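Local coordinates for protein myosin-I heavy chain (Dictyostelium discoideum, PDB 5EJR) that works as an ATP-driven motor on actin filaments in early phagocytosis and adhesion, this chain being the C-terminal MyTH4-FERM part of its tail, at residues F128-I131 / Y132-I136; S345-A348 / A349-Q353; L438-K442 / K443-I447. All blocks are in the same frame, centred on the assembly; numbering follows the deposited sequence.

Contact 1 (F128-I131 / Y132-I136)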
# COMPACT_ATOMS: atom_id res chain seq x y z
N PHE A 128 -20.75 1.31 -16.05
CA PHE A 128 -21.14 1.91 -14.77
C PHE A 128 -20.12 1.62 -13.64
O PHE A 128 -19.94 2.46 -12.76
CB PHE A 128 -22.56 1.53 -14.35
CG PHE A 128 -23.62 2.26 -15.15
CD1 PHE A 128 -23.76 3.64 -15.07
CD2 PHE A 128 -24.49 1.56 -15.98
CE1 PHE A 128 -24.73 4.31 -15.82
CE2 PHE A 128 -25.46 2.23 -16.73
CZ PHE A 128 -25.58 3.60 -16.64
N GLU A 129 -19.44 0.45 -13.68
CA GLU A 129 -18.39 0.08 -12.70
C GLU A 129 -17.23 1.09 -12.81
O GLU A 129 -16.68 1.53 -11.79
CB GLU A 129 -17.86 -1.33 -12.98
CG GLU A 129 -18.82 -2.44 -12.55
CD GLU A 129 -18.36 -3.84 -12.88
OE1 GLU A 129 -17.64 -4.02 -13.88
OE2 GLU A 129 -18.76 -4.78 -12.14
N LEU A 130 -16.91 1.49 -14.05
CA LEU A 130 -15.88 2.50 -14.34
C LEU A 130 -16.31 3.84 -13.77
O LEU A 130 -15.49 4.50 -13.15
CB LEU A 130 -15.59 2.58 -15.86
CG LEU A 130 -14.72 3.75 -16.39
CD1 LEU A 130 -13.34 3.78 -15.74
CD2 LEU A 130 -14.55 3.65 -17.87
N ILE A 131 -17.60 4.21 -13.90
CA ILE A 131 -18.10 5.48 -13.34
C ILE A 131 -17.94 5.48 -11.82
O ILE A 131 -17.54 6.50 -11.23
CB ILE A 131 -19.56 5.76 -13.79
CG1 ILE A 131 -19.60 6.08 -15.31
CG2 ILE A 131 -20.18 6.89 -12.97
CD1 ILE A 131 -20.99 5.98 -15.99
N TYR A 132 -18.21 4.33 -11.18
CA TYR A 132 -18.03 4.18 -9.73
C TYR A 132 -16.57 4.46 -9.34
O TYR A 132 -16.32 5.23 -8.41
CB TYR A 132 -18.44 2.77 -9.28
CG TYR A 132 -17.93 2.45 -7.89
CD1 TYR A 132 -18.57 2.96 -6.76
CD2 TYR A 132 -16.78 1.68 -7.70
CE1 TYR A 132 -18.08 2.71 -5.48
CE2 TYR A 132 -16.28 1.43 -6.42
CZ TYR A 132 -16.95 1.93 -5.31
OH TYR A 132 -16.49 1.67 -4.04
N PHE A 133 -15.62 3.81 -10.04
CA PHE A 133 -14.18 3.92 -9.79
C PHE A 133 -13.63 5.30 -10.13
O PHE A 133 -12.66 5.73 -9.51
CB PHE A 133 -13.39 2.78 -10.47
CG PHE A 133 -13.58 1.43 -9.82
CD1 PHE A 133 -13.28 1.22 -8.48
CD2 PHE A 133 -14.02 0.34 -10.57
CE1 PHE A 133 -13.46 -0.04 -7.88
CE2 PHE A 133 -14.20 -0.92 -9.97
CZ PHE A 133 -13.92 -1.10 -8.63
N LEU A 134 -14.30 6.04 -11.04
CA LEU A 134 -13.90 7.42 -11.30
C LEU A 134 -14.41 8.26 -10.14
O LEU A 134 -13.67 9.09 -9.61
CB LEU A 134 -14.51 7.98 -12.61
CG LEU A 134 -14.12 7.35 -13.94
CD1 LEU A 134 -15.04 7.83 -15.05
CD2 LEU A 134 -12.69 7.66 -14.30
N SER A 135 -15.69 8.06 -9.75
CA SER A 135 -16.34 8.84 -8.69
C SER A 135 -15.67 8.71 -7.31
O SER A 135 -15.78 9.63 -6.51
CB SER A 135 -17.83 8.53 -8.60
OG SER A 135 -18.04 7.23 -8.06
N ILE A 136 -14.97 7.59 -7.04
CA ILE A 136 -14.26 7.44 -5.77
C ILE A 136 -12.92 8.22 -5.79
O ILE A 136 -12.44 8.61 -4.72
CB ILE A 136 -14.09 5.96 -5.30
CG1 ILE A 136 -13.44 5.08 -6.36
CG2 ILE A 136 -15.42 5.38 -4.81
CD1 ILE A 136 -12.86 3.75 -5.86
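Backbone bonds between F128-I131 and Y132-I136 continue helix 121-137 without a break, each N-H meeting the carbonyl four residues earlier. Y132 N lies 3.0 Å from F128 O, F133 N bonds to E129 O, and S135 N reaches I131 O at 2.8 Å. L134 N is held at 2.9 Å by L130 O and makes a second, weak bond to I131 O.

Among the apolar contacts, L130 CD1 meets L134 CG at 4.1 Å, the two chains slanting past each other. L134 also sets its CG 3.3 Å from L130 O, placing it against that acceptor. Leucine suits both places because its branched end spreads over neighbouring helices: L130 touches I90 and I93, L134 touches I107 and Y108.

The aromatic pair follows from two different first torsions. F133 has CG beside its own backbone N (chi1 -72°), which brings ring atom CD2 within 3.2 Å of E129 O on an oblique approach, whereas Y132 has CG anti to the backbone N (chi1 165°). Y132 CD2 stands 3.6 Å above one face of the F133 ring, toward its rim, while F133 CE1 lies in the tyrosine's plane at its edge. F200 adds a third ring to this group.

S135 adds a side-chain bond: its OG folds back to donate to Y132 O at 2.7 Å, an oxygen that also accepts I136 N. The buried hydroxyl is thus satisfied within the helix, and serine's small size fits against helix 164-178. E129 OE1 forms a salt bridge with R201 NH2, next in sequence to F200. Helix 121-137, with helices 86-99, 104-113 and 164-178 packed around it, is a buried helix of the MyTH4 domain's helical bundle.

Contact 2 (S345-A348 / A349-Q353)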
# COMPACT_ATOMS: atom_id res chain seq x y z
N SER A 345 27.01 -18.96 21.26
CA SER A 345 26.85 -20.21 22.01
C SER A 345 25.97 -19.96 23.24
O SER A 345 25.18 -20.81 23.61
CB SER A 345 28.22 -20.71 22.47
OG SER A 345 28.88 -21.28 21.35
N ILE A 346 26.10 -18.77 23.86
CA ILE A 346 25.23 -18.42 25.02
C ILE A 346 23.80 -18.26 24.52
O ILE A 346 22.86 -18.74 25.15
CB ILE A 346 25.77 -17.13 25.75
CG1 ILE A 346 27.10 -17.43 26.47
CG2 ILE A 346 24.73 -16.57 26.78
CD1 ILE A 346 28.03 -16.18 26.79
N ILE A 347 23.63 -17.61 23.34
CA ILE A 347 22.31 -17.40 22.73
C ILE A 347 21.69 -18.73 22.40
O ILE A 347 20.55 -18.99 22.76
CB ILE A 347 22.37 -16.42 21.51
CG1 ILE A 347 22.67 -14.97 22.01
CG2 ILE A 347 21.03 -16.45 20.72
CD1 ILE A 347 23.35 -14.02 20.89
N ALA A 348 22.47 -19.60 21.74
CA ALA A 348 22.03 -20.94 21.38
C ALA A 348 21.61 -21.70 22.64
O ALA A 348 20.51 -22.23 22.66
CB ALA A 348 23.14 -21.67 20.63
N ALA A 349 22.40 -21.60 23.76
CA ALA A 349 22.04 -22.27 25.04
C ALA A 349 20.69 -21.83 25.59
O ALA A 349 19.91 -22.69 25.99
CB ALA A 349 23.14 -22.11 26.08
N ILE A 350 20.40 -20.51 25.58
CA ILE A 350 19.13 -19.97 26.07
C ILE A 350 18.00 -20.46 25.22
O ILE A 350 16.99 -20.89 25.74
CB ILE A 350 19.14 -18.41 26.12
CG1 ILE A 350 20.14 -17.91 27.15
CG2 ILE A 350 17.73 -17.86 26.42
CD1 ILE A 350 20.50 -16.46 26.95
N LEU A 351 18.13 -20.34 23.89
CA LEU A 351 17.10 -20.76 22.96
C LEU A 351 16.80 -22.24 23.03
O LEU A 351 15.66 -22.64 22.83
CB LEU A 351 17.42 -20.31 21.51
CG LEU A 351 17.46 -18.77 21.26
CD1 LEU A 351 17.67 -18.48 19.81
CD2 LEU A 351 16.18 -18.10 21.70
N ILE A 352 17.82 -23.06 23.35
CA ILE A 352 17.63 -24.52 23.54
C ILE A 352 16.79 -24.74 24.83
O ILE A 352 15.82 -25.49 24.79
CB ILE A 352 19.00 -25.27 23.56
CG1 ILE A 352 19.58 -25.35 22.13
CG2 ILE A 352 18.87 -26.70 24.19
CD1 ILE A 352 21.09 -25.71 22.06
N GLN A 353 17.10 -24.02 25.91
CA GLN A 353 16.33 -24.14 27.16
C GLN A 353 14.87 -23.73 26.93
O GLN A 353 13.95 -24.32 27.53
CB GLN A 353 17.00 -23.38 28.31
CG GLN A 353 16.49 -23.83 29.69
CD GLN A 353 17.06 -23.09 30.87
OE1 GLN A 353 18.05 -22.38 30.78
NE2 GLN A 353 16.43 -23.24 32.03
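L351 lies one helical turn beyond I347, and its side chain can be traced outward from the backbone. Its CB sits 3.6 Å from I347 O, the same oxygen that accepts L351 N at 3.0 Å in a nearly straight bond (174° at the hydrogen). Placed beside the leucine's own N by a chi1 of -64°, L351 CG stays 3.4 Å from I347 O. From there CD1 reaches I347 CG2 at 4.0 Å, the two side chains running alongside each other in the same direction. Leucine is long enough for its end also to touch Y324, R328 and W331 of helix 317-332, and I347 shares W331 with it. This helix, 341-355, is part of the all-helical middle lobe of the FERM domain, where helices 383-394 and 402-416 contribute further neighbours. One such meeting involves I346 and I350: I346 CG2 approaches I350 CD1 at 4.2 Å, and both isoleucines press on L412. Alanine suits position A348 because a methyl alone adds little bulk where its CB touches V372; A349 CB lies 3.5 Å from both S345 O and I346 O. S345 O accepts A349 N at 2.9 Å, while the serine's OG bonds to E341 O one turn earlier. I352 N bonds to A348 O, and I352 CG1 comes within 3.3 Å of that acceptor as the isoleucine leans toward I390 and L362.

Contact 3 (L438-K442 / K443-I447); sequences LAINK and KGVSI. With EDO (1,2-ethanediol), chain F; EDO (1,2-ethanediol), chain B.
A tight antiparallel beta hairpin is made by L438-K442 and K443-I447, with K442 and K443 at the corners of its turn. A439 and S446 form a hydrogen-bonded pair, A439 N meeting S446 O at 2.8 Å and S446 N returning a bond to A439 O. Nearer the turn, N441 N bonds to G444 O at 3.0 Å. The side chain of N441 braces the reversal: CG sits between its backbone N and carbonyl carbon (chi1 70°), which turns OD1 inward to accept G444 N at 3.1 Å and, weakly, K443 N, the latter closing an Asx turn. Were this residue replaced by an alanine, G444 N and K443 N would lose OD1, and the turn would probably be less firmly held. G444 needs to be glycine, since at its phi of 162° and psi of -147° a side chain would be jammed against the carbonyl oxygen of K443.

The hairpin supplies the two middle strands of a four-stranded antiparallel sheet in the PTB-like, C-terminal lobe of the FERM domain. On the face carrying L438, I440, V445 and I447, L438 CD1 meets V445 CG1 at 3.5 Å and I447 CD1 at 3.7 Å. Helix 494-505 covers L438 and I440 there, so branched aliphatic chains fit well. The other face bears the small A439 and S446; S446 OG lies 2.7 Å from water 1, which probably donates to N441 OD1. Polar residues suit the more open turn. N441 ND2 donates to O2 of one ethanediol at 2.8 Å, while K442 NZ bonds to O1 of another, both molecules probably from the crystallisation liquor. The lysine chains run side by side, K442 NZ 4.3 Å from K443 NZ, a closeness of like charges that surrounding solvent would probably ease.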
# COMPACT_ATOMS: atom_id res chain seq x y z
N LEU A 438 19.77 4.00 5.99
CA LEU A 438 19.38 5.10 6.86
C LEU A 438 18.73 4.39 8.04
O LEU A 438 17.81 3.61 7.83
CB LEU A 438 18.35 6.03 6.17
CG LEU A 438 17.71 7.10 7.04
CD1 LEU A 438 18.67 8.24 7.28
CD2 LEU A 438 16.42 7.61 6.41
N ALA A 439 19.26 4.58 9.25
CA ALA A 439 18.71 3.93 10.43
C ALA A 439 18.07 4.98 11.34
O ALA A 439 18.71 5.98 11.66
CB ALA A 439 19.81 3.19 11.18
N ILE A 440 16.81 4.76 11.74
CA ILE A 440 16.12 5.69 12.66
C ILE A 440 15.70 4.89 13.85
O ILE A 440 15.07 3.84 13.69
CB ILE A 440 14.94 6.45 12.00
CG1 ILE A 440 15.42 7.19 10.70
CG2 ILE A 440 14.29 7.44 12.99
CD1 ILE A 440 14.28 7.78 9.79
N ASN A 441 16.06 5.37 15.06
CA ASN A 441 15.70 4.69 16.30
C ASN A 441 15.33 5.71 17.36
O ASN A 441 15.11 6.88 17.01
CB ASN A 441 16.80 3.72 16.75
CG ASN A 441 18.06 4.41 17.23
OD1 ASN A 441 18.28 5.60 17.01
ND2 ASN A 441 18.84 3.71 18.00
N LYS A 442 15.24 5.29 18.64
CA LYS A 442 14.85 6.18 19.74
C LYS A 442 15.87 7.32 20.01
O LYS A 442 15.50 8.36 20.55
CB LYS A 442 14.56 5.36 21.03
CG LYS A 442 15.81 4.70 21.64
CD LYS A 442 15.48 4.04 23.01
CE LYS A 442 16.62 4.10 24.00
NZ LYS A 442 17.61 3.01 23.76
N LYS A 443 17.13 7.12 19.62
CA LYS A 443 18.25 8.07 19.83
C LYS A 443 18.41 9.10 18.69
O LYS A 443 18.80 10.24 18.94
CB LYS A 443 19.55 7.31 20.00
CG LYS A 443 19.58 6.40 21.22
CD LYS A 443 20.97 5.81 21.42
CE LYS A 443 21.07 4.93 22.65
NZ LYS A 443 20.96 5.73 23.90
N GLY A 444 18.17 8.69 17.46
CA GLY A 444 18.29 9.60 16.34
C GLY A 444 18.39 8.92 15.01
O GLY A 444 17.81 7.85 14.80
N VAL A 445 19.15 9.55 14.10
CA VAL A 445 19.35 9.14 12.72
C VAL A 445 20.79 8.70 12.53
O VAL A 445 21.71 9.42 12.93
CB VAL A 445 18.99 10.31 11.76
CG1 VAL A 445 19.25 9.94 10.31
CG2 VAL A 445 17.54 10.76 11.95
N SER A 446 20.99 7.55 11.89
CA SER A 446 22.32 7.04 11.58
C SER A 446 22.40 6.61 10.12
O SER A 446 21.38 6.34 9.48
CB SER A 446 22.65 5.81 12.42
OG SER A 446 22.40 5.96 13.81
N ILE A 447 23.63 6.48 9.62
CA ILE A 447 23.92 5.89 8.33
C ILE A 447 24.82 4.69 8.66
O ILE A 447 25.80 4.85 9.37
CB ILE A 447 24.56 6.88 7.31
CG1 ILE A 447 23.59 8.05 6.98
CG2 ILE A 447 25.02 6.16 6.03
CD1 ILE A 447 22.20 7.64 6.28
C1 EDO F . 22.26 3.28 16.59
O1 EDO F . 23.10 2.14 16.61
C2 EDO F . 22.18 3.75 18.05
O2 EDO F . 21.36 4.88 18.15
C1 EDO B . 17.05 -0.25 22.09
O1 EDO B . 17.30 0.00 23.46
C2 EDO B . 15.53 -0.23 21.89
O2 EDO B . 14.94 -1.13 22.85
O HOH W 1 19.78 5.69 14.52

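Overall arrangement
The three contacts follow one another along the chain, each closing before the next opens. Contact 1 lies in helix 121-137 of the MyTH4 domain; contacts 2 and 3 both belong to the FERM domain, in the helical middle lobe (helix 341-355) and in the sheet of the C-terminal lobe (strands 435-440 and 444-448). Centres lie about 58 Å apart for contacts 1 and 2, about 43 Å for 1 and 3, and about 30 Å for 2 and 3. No two contacts touch, and contact 1 lies across the chain's centre from the others. The separations are consistent with an elongated tail piece whose MyTH4 domain and FERM lobes each have their own core.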